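Local atomic coordinates of putative fimbrial subunit (Corynebacterium diphtheriae, PDB entry 4HSQ), a protein that is the major pilin SpaD, here its second and third domains, and probably polymerises into the pilus shaft that serves in bacterial adhesion. Residues 27-32 and 93-98; 41-46 and 122-127; 57-62 and 101-106; 70-75 and 84-89. One frame throughout, in Å; residues are numbered along the deposited sequence.

Interaction 1: residues 27-32 and 93-98; sequences ADAPTW and KKVKSG
Ala29 meets Val95 through methyl groups where strand 20-28 runs out into a loop, at one end of a beta-sandwich domain whose sequence belongs to the Sgo0707 N2 adhesin family. Ala29 CB lies 4.1 Å from Val95 CG1, and both side chains also pack on Met101 of strand 100-109. The carbonyl O of Ala29 receives a CA-H...O contact from Gly98 CA. Pro30 follows with a backbone bond: Gly98 N donates to Pro30 O at 2.8 Å, from above the carbonyl plane, while the proline ring is turned to Leu38 and Phe126. Thr31 lies beside the hydroxyl of Ser97, its CB 3.3 Å from Ser97 OG, and its CG2 reaches the CA of Gly98, a residue with a positive phi of 69°. Trp32 closes the contact. With chi1 at 65° its indole folds back over the 95-98 loop, so that Ser97 CA sits over the six-membered ring in a CH-pi contact, 3.7 Å from the centroid, while Trp32 CH2 touches Val95 CG1. Ser97 is held at two points, since its OG accepts a bond from Trp32 N at 3.1 Å. At the edge of the indole, in its plane, Val95 O comes within 3.3 Å of Trp32 CZ2.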
loop_
_atom_site.group_PDB
_atom_site.type_symbol
_atom_site.label_atom_id
_atom_site.label_comp_id
_atom_site.label_asym_id
_atom_site.label_seq_id
_atom_site.Cartn_x
_atom_site.Cartn_y
_atom_site.Cartn_z
ATOM N N ALA A 27 -14.452 -13.477 10.177
ATOM C CA ALA A 27 -15.869 -13.454 10.510
ATOM C C ALA A 27 -16.288 -14.783 11.086
ATOM O O ALA A 27 -15.769 -15.820 10.681
ATOM C CB ALA A 27 -16.687 -13.158 9.258
ATOM N N ASP A 28 -17.269 -14.768 11.978
ATOM C CA ASP A 28 -17.770 -16.012 12.509
ATOM C C ASP A 28 -18.802 -16.596 11.576
ATOM O O ASP A 28 -19.656 -15.874 11.061
ATOM C CB ASP A 28 -18.383 -15.814 13.905
ATOM C CG ASP A 28 -17.388 -15.340 14.941
ATOM O OD1 ASP A 28 -16.357 -16.020 15.125
ATOM O OD2 ASP A 28 -17.636 -14.285 15.559
ATOM N N ALA A 29 -18.719 -17.911 11.348
ATOM C CA ALA A 29 -19.745 -18.602 10.607
ATOM C C ALA A 29 -20.954 -18.726 11.546
ATOM O O ALA A 29 -20.763 -18.671 12.776
ATOM C CB ALA A 29 -19.247 -19.976 10.185
ATOM N N PRO A 30 -22.198 -18.873 11.038
ATOM C CA PRO A 30 -23.315 -19.099 11.967
ATOM C C PRO A 30 -23.203 -20.493 12.624
ATOM O O PRO A 30 -22.272 -21.268 12.327
ATOM C CB PRO A 30 -24.545 -18.977 11.059
ATOM C CG PRO A 30 -24.054 -19.468 9.717
ATOM C CD PRO A 30 -22.635 -18.969 9.626
ATOM N N THR A 31 -24.137 -20.814 13.527
ATOM C CA THR A 31 -24.186 -22.121 14.182
ATOM C C THR A 31 -25.378 -22.920 13.639
ATOM O O THR A 31 -26.358 -22.330 13.197
ATOM C CB THR A 31 -24.256 -21.985 15.713
ATOM O OG1 THR A 31 -25.401 -21.203 16.053
ATOM C CG2 THR A 31 -22.968 -21.389 16.328
ATOM N N TRP A 32 -25.286 -24.260 13.665
ATOM C CA TRP A 32 -26.351 -25.149 13.187
ATOM C C TRP A 32 -26.198 -26.540 13.777
ATOM O O TRP A 32 -25.074 -26.970 14.102
ATOM C CB TRP A 32 -26.402 -25.218 11.638
ATOM C CG TRP A 32 -25.196 -25.835 11.000
ATOM C CD1 TRP A 32 -25.014 -27.149 10.682
ATOM C CD2 TRP A 32 -24.001 -25.154 10.597
ATOM N NE1 TRP A 32 -23.789 -27.331 10.085
ATOM C CE2 TRP A 32 -23.134 -26.123 10.039
ATOM C CE3 TRP A 32 -23.574 -23.819 10.660
ATOM C CZ2 TRP A 32 -21.876 -25.795 9.527
ATOM C CZ3 TRP A 32 -22.324 -23.496 10.147
ATOM C CH2 TRP A 32 -21.493 -24.478 9.591
ATOM N N LYS A 93 -18.903 -28.129 3.137
ATOM C CA LYS A 93 -18.842 -29.381 3.905
ATOM C C LYS A 93 -17.736 -29.346 4.970
ATOM O O LYS A 93 -17.853 -30.026 5.985
ATOM C CB LYS A 93 -18.589 -30.577 2.974
ATOM C CG LYS A 93 -19.793 -31.033 2.170
ATOM C CD LYS A 93 -19.451 -32.286 1.350
ATOM C CE LYS A 93 -20.453 -32.575 0.251
ATOM N NZ LYS A 93 -20.280 -31.674 -0.926
ATOM N N LYS A 94 -16.655 -28.582 4.729
ATOM C CA LYS A 94 -15.529 -28.501 5.656
ATOM C C LYS A 94 -15.780 -27.480 6.766
ATOM O O LYS A 94 -14.986 -27.395 7.706
ATOM C CB LYS A 94 -14.227 -28.150 4.903
ATOM C CG LYS A 94 -13.787 -29.201 3.905
ATOM C CD LYS A 94 -12.395 -28.894 3.371
ATOM C CE LYS A 94 -11.989 -29.859 2.288
ATOM N NZ LYS A 94 -10.692 -29.459 1.667
ATOM N N VAL A 95 -16.867 -26.700 6.667
ATOM C CA VAL A 95 -17.156 -25.668 7.673
ATOM C C VAL A 95 -17.902 -26.285 8.844
ATOM O O VAL A 95 -18.921 -26.938 8.642
ATOM C CB VAL A 95 -17.914 -24.440 7.093
ATOM C CG1 VAL A 95 -18.081 -23.338 8.152
ATOM C CG2 VAL A 95 -17.195 -23.889 5.857
ATOM N N LYS A 96 -17.382 -26.077 10.065
ATOM C CA LYS A 96 -18.016 -26.587 11.290
ATOM C C LYS A 96 -18.807 -25.456 11.925
ATOM O O LYS A 96 -18.446 -24.297 11.771
ATOM C CB LYS A 96 -16.996 -27.191 12.283
ATOM C CG LYS A 96 -15.956 -28.165 11.685
ATOM C CD LYS A 96 -16.503 -29.562 11.391
ATOM C CE LYS A 96 -15.638 -30.331 10.411
ATOM N NZ LYS A 96 -16.335 -30.554 9.110
ATOM N N SER A 97 -19.916 -25.787 12.589
ATOM C CA SER A 97 -20.810 -24.825 13.252
ATOM C C SER A 97 -20.037 -23.805 14.100
ATOM O O SER A 97 -19.181 -24.189 14.900
ATOM C CB SER A 97 -21.827 -25.568 14.115
ATOM O OG SER A 97 -22.474 -24.676 15.001
ATOM N N GLY A 98 -20.289 -22.524 13.840
ATOM C CA GLY A 98 -19.647 -21.403 14.530
ATOM C C GLY A 98 -18.163 -21.180 14.256
ATOM O O GLY A 98 -17.522 -20.415 14.976
#

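Interaction 2: residues 41-46 and 122-127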
loop_
_atom_site.group_PDB
_atom_site.type_symbol
_atom_site.label_atom_id
_atom_site.label_comp_id
_atom_site.label_asym_id
_atom_site.label_seq_id
_atom_site.Cartn_x
_atom_site.Cartn_y
_atom_site.Cartn_z
ATOM N N PHE A 41 -21.984 -19.369 1.758
ATOM C CA PHE A 41 -21.075 -18.488 2.482
ATOM C C PHE A 41 -20.141 -17.853 1.478
ATOM O O PHE A 41 -19.523 -18.571 0.695
ATOM C CB PHE A 41 -20.260 -19.249 3.550
ATOM C CG PHE A 41 -19.552 -18.333 4.519
ATOM C CD1 PHE A 41 -18.362 -17.705 4.168
ATOM C CD2 PHE A 41 -20.094 -18.066 5.768
ATOM C CE1 PHE A 41 -17.731 -16.822 5.045
ATOM C CE2 PHE A 41 -19.462 -17.180 6.648
ATOM C CZ PHE A 41 -18.283 -16.569 6.280
ATOM N N ARG A 42 -20.027 -16.525 1.490
ATOM C CA ARG A 42 -19.080 -15.845 0.610
ATOM C C ARG A 42 -18.539 -14.558 1.246
ATOM O O ARG A 42 -19.141 -14.003 2.163
ATOM C CB ARG A 42 -19.687 -15.553 -0.780
ATOM C CG ARG A 42 -20.740 -14.423 -0.825
ATOM C CD ARG A 42 -21.399 -14.379 -2.192
ATOM N NE ARG A 42 -22.255 -13.197 -2.347
ATOM C CZ ARG A 42 -23.571 -13.188 -2.154
ATOM N NH1 ARG A 42 -24.201 -14.294 -1.770
ATOM N NH2 ARG A 42 -24.266 -12.074 -2.332
ATOM N N PHE A 43 -17.368 -14.128 0.772
ATOM C CA PHE A 43 -16.769 -12.853 1.123
ATOM C C PHE A 43 -16.869 -11.985 -0.072
ATOM O O PHE A 43 -16.594 -12.452 -1.173
ATOM C CB PHE A 43 -15.271 -13.003 1.506
ATOM C CG PHE A 43 -14.917 -14.052 2.521
ATOM C CD1 PHE A 43 -14.600 -13.698 3.827
ATOM C CD2 PHE A 43 -14.797 -15.394 2.149
ATOM C CE1 PHE A 43 -14.207 -14.668 4.761
ATOM C CE2 PHE A 43 -14.393 -16.363 3.082
ATOM C CZ PHE A 43 -14.085 -15.988 4.377
ATOM N N GLU A 44 -17.179 -10.696 0.124
ATOM C CA GLU A 44 -17.218 -9.730 -0.964
ATOM C C GLU A 44 -16.398 -8.544 -0.566
ATOM O O GLU A 44 -16.422 -8.167 0.598
ATOM C CB GLU A 44 -18.660 -9.319 -1.312
ATOM C CG GLU A 44 -19.355 -10.403 -2.110
ATOM C CD GLU A 44 -20.659 -10.014 -2.772
ATOM O OE1 GLU A 44 -21.025 -8.820 -2.717
ATOM O OE2 GLU A 44 -21.321 -10.912 -3.338
ATOM N N ASP A 45 -15.634 -7.982 -1.504
ATOM C CA ASP A 45 -14.801 -6.828 -1.196
ATOM C C ASP A 45 -14.628 -5.968 -2.431
ATOM O O ASP A 45 -14.021 -6.406 -3.425
ATOM C CB ASP A 45 -13.432 -7.286 -0.639
ATOM C CG ASP A 45 -12.609 -6.170 -0.005
ATOM O OD1 ASP A 45 -12.599 -5.058 -0.558
ATOM O OD2 ASP A 45 -11.843 -6.462 0.943
ATOM N N GLU A 46 -15.171 -4.738 -2.362
ATOM C CA GLU A 46 -15.082 -3.728 -3.425
ATOM C C GLU A 46 -13.740 -3.083 -3.315
ATOM O O GLU A 46 -13.490 -2.259 -2.427
ATOM C CB GLU A 46 -16.196 -2.674 -3.298
ATOM C CG GLU A 46 -17.593 -3.221 -3.551
ATOM C CD GLU A 46 -18.669 -2.165 -3.397
ATOM O OE1 GLU A 46 -18.738 -1.257 -4.257
ATOM O OE2 GLU A 46 -19.413 -2.218 -2.390
ATOM N N ALA A 122 -15.075 -4.889 3.734
ATOM C CA ALA A 122 -15.629 -6.090 3.114
ATOM C C ALA A 122 -16.948 -6.481 3.778
ATOM O O ALA A 122 -17.332 -5.926 4.804
ATOM C CB ALA A 122 -14.632 -7.233 3.230
ATOM N N ASP A 123 -17.624 -7.429 3.167
ATOM C CA ASP A 123 -18.864 -8.034 3.623
ATOM C C ASP A 123 -18.707 -9.551 3.615
ATOM O O ASP A 123 -18.023 -10.099 2.747
ATOM C CB ASP A 123 -20.033 -7.652 2.683
ATOM C CG ASP A 123 -20.117 -6.207 2.226
ATOM O OD1 ASP A 123 -20.356 -5.334 3.073
ATOM O OD2 ASP A 123 -19.975 -5.957 1.005
ATOM N N VAL A 124 -19.367 -10.225 4.547
ATOM C CA VAL A 124 -19.496 -11.667 4.547
ATOM C C VAL A 124 -21.009 -11.884 4.419
ATOM O O VAL A 124 -21.796 -11.204 5.091
ATOM C CB VAL A 124 -18.806 -12.450 5.697
ATOM C CG1 VAL A 124 -17.326 -12.076 5.809
ATOM C CG2 VAL A 124 -19.518 -12.262 7.026
ATOM N N ILE A 125 -21.406 -12.674 3.446
ATOM C CA ILE A 125 -22.820 -12.914 3.133
ATOM C C ILE A 125 -23.042 -14.415 3.185
ATOM O O ILE A 125 -22.348 -15.189 2.508
ATOM C CB ILE A 125 -23.218 -12.272 1.757
ATOM C CG1 ILE A 125 -22.793 -10.768 1.702
ATOM C CG2 ILE A 125 -24.739 -12.412 1.495
ATOM C CD1 ILE A 125 -22.620 -10.139 0.300
ATOM N N PHE A 126 -24.019 -14.843 4.004
ATOM C CA PHE A 126 -24.287 -16.269 4.118
ATOM C C PHE A 126 -25.759 -16.549 4.371
ATOM O O PHE A 126 -26.500 -15.658 4.767
ATOM C CB PHE A 126 -23.443 -16.865 5.264
ATOM C CG PHE A 126 -23.679 -16.238 6.626
ATOM C CD1 PHE A 126 -24.712 -16.682 7.448
ATOM C CD2 PHE A 126 -22.818 -15.263 7.119
ATOM C CE1 PHE A 126 -24.919 -16.114 8.709
ATOM C CE2 PHE A 126 -23.004 -14.721 8.396
ATOM C CZ PHE A 126 -24.057 -15.149 9.180
ATOM N N ASN A 127 -26.157 -17.810 4.201
ATOM C CA ASN A 127 -27.508 -18.253 4.526
ATOM C C ASN A 127 -27.474 -18.795 5.940
ATOM O O ASN A 127 -26.619 -19.621 6.249
ATOM C CB ASN A 127 -27.996 -19.324 3.537
ATOM C CG ASN A 127 -28.302 -18.813 2.142
ATOM O OD1 ASN A 127 -28.426 -17.610 1.896
ATOM N ND2 ASN A 127 -28.445 -19.730 1.194
HETATM O O HOH W 1 -23.628 -16.353 0.366
#
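Two antiparallel strands of the beta-sandwich, 41-46 and 122-127, are joined by four backbone bonds, given and taken by the hydrogen-bonded pairs Arg42-Ile125 and Glu44-Asp123; Glu44 N to Asp123 O measures 2.8 Å. Phe41, Phe43, Val124 and Phe126 project to the interior face. The rings of Phe41 and Phe126 lie in almost parallel planes (5°), offset enough that little of one ring is above the other. The closest approach is Phe41 CD2 to Phe126 CB, 3.6 Å, with Phe41 CE2 also near Phe126 CD2. Val124 stands alongside both neighbouring rings, its CG1 meeting Phe43 CD1 at 3.7 Å and its CB near Phe41 CZ. Phe41, Phe43 and Val124 pack against strands 20-28 and 100-109 of the facing sheet, while Phe126 turns to strand 134-138. On the other face Ile125 lies beneath a charged pair. Arg42 leaves the backbone with chi1 73° and then runs extended, bringing its guanidinium flat over Ile125 CG2, while Ile125 CD1 lies 3.6 Å from Glu44 CD. Arg42 NE bonds Glu44 OE2 at 2.7 Å, nearly straight (168°), in the guanidinium plane but above that of the carboxylate. Water 1 links Ile125 O to Arg42 NH1, weakly on the arginine side. Glu44 OE1 has a second partner in Lys82. The salt bridge helps hold the guanidinium face over Ile125 CG2, with the carboxylate beside Ile125 CD1, and flanking Lys82 and Arg42 would favour an ionised Glu44.

Interaction 3: residues 57-62 and 101-106; sequences TEVKAG and MSLTFE
A classic beta bulge sets Thr57 and Glu58 together opposite Thr104, where strands 57-61 and 101-106 otherwise run almost exactly antiparallel. Backbone bonds come first. Thr104 O is gripped by Thr57 N at 2.8 Å and Glu58 N at 3.1 Å, both arriving from the same face of its plane, and Thr104 N returns a bond to Glu58 O. Beyond the bulge the pairing is regular, with Lys60 and Ser102 exchanging two bonds. Polar side chains gather on the face of Glu58, Ser102 and Thr104. There water 2 donates to Glu58 OE1 at 2.7 Å and is hydrogen-bonded to Ser102 OG and Thr104 OG1, tying both strands together through three side chains. Ser102 OG also meets Lys26 and Thr104 OG1 meets Thr24, both on strand 20-28. At the bulge, Thr57 OG1 presses on Thr104 CG2, 3.2 Å away. Apolar contacts occupy the reverse face. Val59 CG2 touches Leu103 CD1 at 3.8 Å, the two side chains crossing at a slant. Met101, a selenomethionine, is bent at chi2 (-58°), which brings SE to within 3.8 Å of Ala61 CB, and the further bend at chi3 keeps CE beside the same methyl. Strand 100-109 is flanked by 20-28 and 51-61 in one five-stranded sheet, and Met101 and Leu103 reach across the sandwich to Phe41 and Phe43 of strand 41-46.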
loop_
_atom_site.group_PDB
_atom_site.type_symbol
_atom_site.label_atom_id
_atom_site.label_comp_id
_atom_site.label_asym_id
_atom_site.label_seq_id
_atom_site.Cartn_x
_atom_site.Cartn_y
_atom_site.Cartn_z
ATOM N N THR A 57 -4.455 -15.901 -0.752
ATOM C CA THR A 57 -3.304 -16.611 -0.167
ATOM C C THR A 57 -3.811 -17.667 0.818
ATOM O O THR A 57 -3.175 -18.715 0.985
ATOM C CB THR A 57 -2.316 -15.643 0.508
ATOM O OG1 THR A 57 -2.972 -15.012 1.579
ATOM C CG2 THR A 57 -1.778 -14.576 -0.432
ATOM N N GLU A 58 -4.957 -17.407 1.466
ATOM C CA GLU A 58 -5.499 -18.401 2.398
ATOM C C GLU A 58 -6.968 -18.209 2.650
ATOM O O GLU A 58 -7.435 -17.084 2.784
ATOM C CB GLU A 58 -4.746 -18.352 3.756
ATOM C CG GLU A 58 -5.252 -19.342 4.790
ATOM C CD GLU A 58 -4.534 -19.143 6.106
ATOM O OE1 GLU A 58 -4.892 -18.196 6.840
ATOM O OE2 GLU A 58 -3.569 -19.894 6.370
ATOM N N VAL A 59 -7.688 -19.330 2.715
ATOM C CA VAL A 59 -9.086 -19.422 3.134
ATOM C C VAL A 59 -9.096 -20.470 4.248
ATOM O O VAL A 59 -8.643 -21.592 4.022
ATOM C CB VAL A 59 -10.117 -19.748 2.021
ATOM C CG1 VAL A 59 -11.518 -19.695 2.596
ATOM C CG2 VAL A 59 -10.008 -18.773 0.851
ATOM N N LYS A 60 -9.555 -20.099 5.445
ATOM C CA LYS A 60 -9.599 -21.017 6.589
ATOM C C LYS A 60 -10.980 -21.080 7.216
ATOM O O LYS A 60 -11.644 -20.050 7.339
ATOM C CB LYS A 60 -8.621 -20.544 7.683
ATOM C CG LYS A 60 -7.206 -21.052 7.581
ATOM C CD LYS A 60 -6.365 -20.491 8.731
ATOM C CE LYS A 60 -6.166 -21.461 9.866
ATOM N NZ LYS A 60 -5.203 -20.936 10.866
ATOM N N ALA A 61 -11.382 -22.270 7.658
ATOM C CA ALA A 61 -12.611 -22.503 8.443
ATOM C C ALA A 61 -12.104 -23.093 9.752
ATOM O O ALA A 61 -11.664 -24.249 9.760
ATOM C CB ALA A 61 -13.562 -23.450 7.718
ATOM N N GLY A 62 -11.991 -22.247 10.778
ATOM C CA GLY A 62 -11.390 -22.627 12.052
ATOM C C GLY A 62 -9.906 -22.846 11.822
ATOM O O GLY A 62 -9.207 -21.943 11.348
HETATM N N MSE A 101 -14.116 -17.980 10.316
HETATM C CA MSE A 101 -13.773 -17.947 8.895
HETATM C C MSE A 101 -12.688 -16.910 8.680
HETATM O O MSE A 101 -12.735 -15.818 9.267
HETATM C CB MSE A 101 -15.001 -17.597 8.032
HETATM C CG MSE A 101 -16.200 -18.479 8.308
HETATM SE SE MSE A 101 -15.783 -20.331 8.008
HETATM C CE MSE A 101 -15.280 -20.293 6.120
ATOM N N SER A 102 -11.762 -17.200 7.780
ATOM C CA SER A 102 -10.699 -16.253 7.518
ATOM C C SER A 102 -10.351 -16.250 6.059
ATOM O O SER A 102 -10.269 -17.307 5.441
ATOM C CB SER A 102 -9.463 -16.589 8.351
ATOM O OG SER A 102 -8.489 -15.562 8.248
ATOM N N LEU A 103 -10.129 -15.057 5.511
ATOM C CA LEU A 103 -9.705 -14.916 4.124
ATOM C C LEU A 103 -8.551 -13.954 4.068
ATOM O O LEU A 103 -8.703 -12.820 4.497
ATOM C CB LEU A 103 -10.864 -14.419 3.202
ATOM C CG LEU A 103 -10.435 -13.857 1.814
ATOM C CD1 LEU A 103 -9.886 -14.976 0.899
ATOM C CD2 LEU A 103 -11.568 -13.087 1.124
ATOM N N THR A 104 -7.428 -14.378 3.480
ATOM C CA THR A 104 -6.293 -13.483 3.264
ATOM C C THR A 104 -6.036 -13.420 1.775
ATOM O O THR A 104 -5.954 -14.462 1.101
ATOM C CB THR A 104 -5.016 -13.917 4.042
ATOM O OG1 THR A 104 -5.310 -13.895 5.440
ATOM C CG2 THR A 104 -3.833 -12.940 3.803
ATOM N N PHE A 105 -5.891 -12.200 1.253
ATOM C CA PHE A 105 -5.616 -12.061 -0.172
ATOM C C PHE A 105 -4.620 -10.944 -0.372
ATOM O O PHE A 105 -4.461 -10.062 0.483
ATOM C CB PHE A 105 -6.895 -11.857 -1.005
ATOM C CG PHE A 105 -7.635 -10.565 -0.730
ATOM C CD1 PHE A 105 -7.424 -9.444 -1.521
ATOM C CD2 PHE A 105 -8.635 -10.508 0.247
ATOM C CE1 PHE A 105 -8.108 -8.250 -1.261
ATOM C CE2 PHE A 105 -9.313 -9.315 0.506
ATOM C CZ PHE A 105 -9.053 -8.199 -0.253
ATOM N N GLU A 106 -3.979 -10.977 -1.525
ATOM C CA GLU A 106 -2.914 -10.078 -1.873
ATOM C C GLU A 106 -3.306 -9.112 -2.964
ATOM O O GLU A 106 -3.986 -9.480 -3.924
ATOM C CB GLU A 106 -1.738 -10.947 -2.297
ATOM C CG GLU A 106 -0.445 -10.226 -2.602
ATOM C CD GLU A 106 0.541 -11.205 -3.205
ATOM O OE1 GLU A 106 1.043 -12.077 -2.463
ATOM O OE2 GLU A 106 0.757 -11.146 -4.433
HETATM O O HOH W 2 -6.623 -16.233 6.244
#

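Interaction 4: residues 70-75 and 84-89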
loop_
_atom_site.group_PDB
_atom_site.type_symbol
_atom_site.label_atom_id
_atom_site.label_comp_id
_atom_site.label_asym_id
_atom_site.label_seq_id
_atom_site.Cartn_x
_atom_site.Cartn_y
_atom_site.Cartn_z
ATOM N N ASP A 70 -12.432 -25.723 -2.738
ATOM C CA ASP A 70 -13.346 -25.355 -1.656
ATOM C C ASP A 70 -13.957 -23.969 -1.824
ATOM O O ASP A 70 -14.878 -23.615 -1.077
ATOM C CB ASP A 70 -12.641 -25.464 -0.303
ATOM C CG ASP A 70 -12.219 -26.881 0.049
ATOM O OD1 ASP A 70 -12.964 -27.829 -0.289
ATOM O OD2 ASP A 70 -11.171 -27.039 0.692
ATOM N N TYR A 71 -13.482 -23.189 -2.801
ATOM C CA TYR A 71 -14.016 -21.859 -3.027
ATOM C C TYR A 71 -13.822 -21.439 -4.489
ATOM O O TYR A 71 -12.989 -22.006 -5.196
ATOM C CB TYR A 71 -13.369 -20.818 -2.073
ATOM C CG TYR A 71 -11.861 -20.671 -2.228
ATOM C CD1 TYR A 71 -11.316 -19.773 -3.148
ATOM C CD2 TYR A 71 -10.983 -21.411 -1.439
ATOM C CE1 TYR A 71 -9.932 -19.641 -3.302
ATOM C CE2 TYR A 71 -9.596 -21.283 -1.577
ATOM C CZ TYR A 71 -9.077 -20.386 -2.502
ATOM O OH TYR A 71 -7.719 -20.228 -2.643
ATOM N N THR A 72 -14.588 -20.452 -4.932
ATOM C CA THR A 72 -14.338 -19.909 -6.269
ATOM C C THR A 72 -13.882 -18.487 -6.041
ATOM O O THR A 72 -14.221 -17.892 -5.010
ATOM C CB THR A 72 -15.555 -19.982 -7.202
ATOM O OG1 THR A 72 -16.569 -19.123 -6.694
ATOM C CG2 THR A 72 -16.088 -21.393 -7.413
ATOM N N VAL A 73 -13.104 -17.956 -6.984
ATOM C CA VAL A 73 -12.658 -16.562 -6.998
ATOM C C VAL A 73 -13.144 -15.987 -8.294
ATOM O O VAL A 73 -12.939 -16.606 -9.344
ATOM C CB VAL A 73 -11.111 -16.396 -6.861
ATOM C CG1 VAL A 73 -10.743 -14.934 -6.559
ATOM C CG2 VAL A 73 -10.542 -17.304 -5.783
ATOM N N ASN A 74 -13.734 -14.808 -8.268
ATOM C CA ASN A 74 -14.123 -14.183 -9.543
ATOM C C ASN A 74 -12.859 -13.472 -10.123
ATOM O O ASN A 74 -11.738 -13.683 -9.635
ATOM C CB ASN A 74 -15.304 -13.207 -9.293
ATOM C CG ASN A 74 -14.914 -11.940 -8.550
ATOM O OD1 ASN A 74 -13.940 -11.896 -7.774
ATOM N ND2 ASN A 74 -15.604 -10.856 -8.846
ATOM N N ASP A 75 -13.042 -12.618 -11.121
ATOM C CA ASP A 75 -11.962 -11.805 -11.689
ATOM C C ASP A 75 -12.313 -10.340 -11.392
ATOM O O ASP A 75 -13.161 -9.786 -12.098
ATOM C CB ASP A 75 -11.782 -12.062 -13.202
ATOM C CG ASP A 75 -10.669 -11.238 -13.862
ATOM O OD1 ASP A 75 -9.751 -10.780 -13.141
ATOM O OD2 ASP A 75 -10.704 -11.070 -15.085
ATOM N N VAL A 84 -14.933 -11.442 -5.146
ATOM C CA VAL A 84 -15.936 -12.322 -4.532
ATOM C C VAL A 84 -15.289 -13.690 -4.348
ATOM O O VAL A 84 -14.862 -14.292 -5.329
ATOM C CB VAL A 84 -17.260 -12.425 -5.357
ATOM C CG1 VAL A 84 -18.286 -13.281 -4.619
ATOM C CG2 VAL A 84 -17.847 -11.046 -5.656
ATOM N N VAL A 85 -15.220 -14.166 -3.105
ATOM C CA VAL A 85 -14.679 -15.490 -2.766
ATOM C C VAL A 85 -15.847 -16.281 -2.225
ATOM O O VAL A 85 -16.362 -15.935 -1.167
ATOM C CB VAL A 85 -13.488 -15.416 -1.772
ATOM C CG1 VAL A 85 -12.981 -16.820 -1.451
ATOM C CG2 VAL A 85 -12.369 -14.537 -2.337
ATOM N N THR A 86 -16.310 -17.285 -2.980
ATOM C CA THR A 86 -17.522 -18.055 -2.651
ATOM C C THR A 86 -17.180 -19.470 -2.286
ATOM O O THR A 86 -16.521 -20.143 -3.065
ATOM C CB THR A 86 -18.466 -18.041 -3.859
ATOM O OG1 THR A 86 -18.667 -16.700 -4.302
ATOM C CG2 THR A 86 -19.822 -18.689 -3.563
ATOM N N LEU A 87 -17.665 -19.956 -1.143
ATOM C CA LEU A 87 -17.406 -21.351 -0.805
ATOM C C LEU A 87 -18.216 -22.226 -1.727
ATOM O O LEU A 87 -19.360 -21.886 -2.065
ATOM C CB LEU A 87 -17.709 -21.696 0.664
ATOM C CG LEU A 87 -17.017 -20.867 1.747
ATOM C CD1 LEU A 87 -17.206 -21.534 3.090
ATOM C CD2 LEU A 87 -15.514 -20.694 1.471
ATOM N N THR A 88 -17.590 -23.314 -2.194
ATOM C CA THR A 88 -18.257 -24.287 -3.063
ATOM C C THR A 88 -19.013 -25.273 -2.176
ATOM O O THR A 88 -18.833 -25.226 -0.961
ATOM C CB THR A 88 -17.206 -25.021 -3.922
ATOM O OG1 THR A 88 -16.335 -25.746 -3.058
ATOM C CG2 THR A 88 -16.404 -24.086 -4.799
ATOM N N ASP A 89 -19.743 -26.241 -2.766
ATOM C CA ASP A 89 -20.394 -27.267 -1.941
ATOM C C ASP A 89 -19.346 -28.108 -1.169
ATOM O O ASP A 89 -19.581 -28.401 -0.000
ATOM C CB ASP A 89 -21.332 -28.149 -2.766
ATOM C CG ASP A 89 -22.614 -27.444 -3.195
ATOM O OD1 ASP A 89 -23.004 -26.446 -2.534
ATOM O OD2 ASP A 89 -23.226 -27.881 -4.196
HETATM O O HOH W 3 -16.641 -16.177 -6.335
#
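Tyr71 lays its ring beside Val85, the two side chains pointing the same way from neighbouring strands of the beta hairpin 71-73/82-87, with Tyr71 CD1 3.8 Å from Val85 CG1. Tyr71 CB also touches Leu87 CD2. Tyr71 packs on Val56 and Val59 of strand 51-61, Val73 on Phe53 and Val56, while Leu87 turns to Phe41. Thr72 and Thr86 are the hydrogen-bonded pair, Thr72 N reaching Thr86 O at 2.7 Å. On the more exposed face their side chains stand alongside each other, Thr72 OG1 against Thr86 CB, and water 3 is hydrogen-bonded to both hydroxyls while donating to Val84 O. This single water therefore bridges the two hydroxyls to the carbonyl of Val84. At the open end of the hairpin, Thr88 N donates to Asp70 O at 2.9 Å, from well above the carbonyl plane. Thr88 is the N-cap of helix 89-93: its OG1 bonds Gly91 N and also Ser69 O, while its CG2 rests 3.8 Å from Thr72 CG2. Asp70 in turn forms a salt bridge with Lys94. Near the turn, Asn74 N bonds Val84 O at 3.2 Å, and the asparagine side chain takes over the pairing. With chi1 at 72° its amide swings across to Val84, and its ND2 binds Asp79 and Lys82 O. On the other branch, Asn74 OD1 accepts Val84 N at 2.8 Å, met 60° out of the amide plane.

Interactions 2 and 4 belong to one sheet, in which strand 41-46 bonds to 82-87 through Phe43 N-Val85 O and Phe41 O-Leu87 N; interaction 3 belongs to the sheet facing it. Their apolar faces meet between the sheets, where Leu103 packs on Val85. Interaction 2 is the most buried, whereas 3 and 4 are core on the inner face and nearer the surface on the outer. All three have a water on the outer face, beside a salt bridge in 2 and among hydroxyls in 3 and 4. Interaction 1, also partly buried, differs in joining loops at the end of the sandwich with few bonds and an indole face; inward, its Val95 packs on Leu87 of interaction 4.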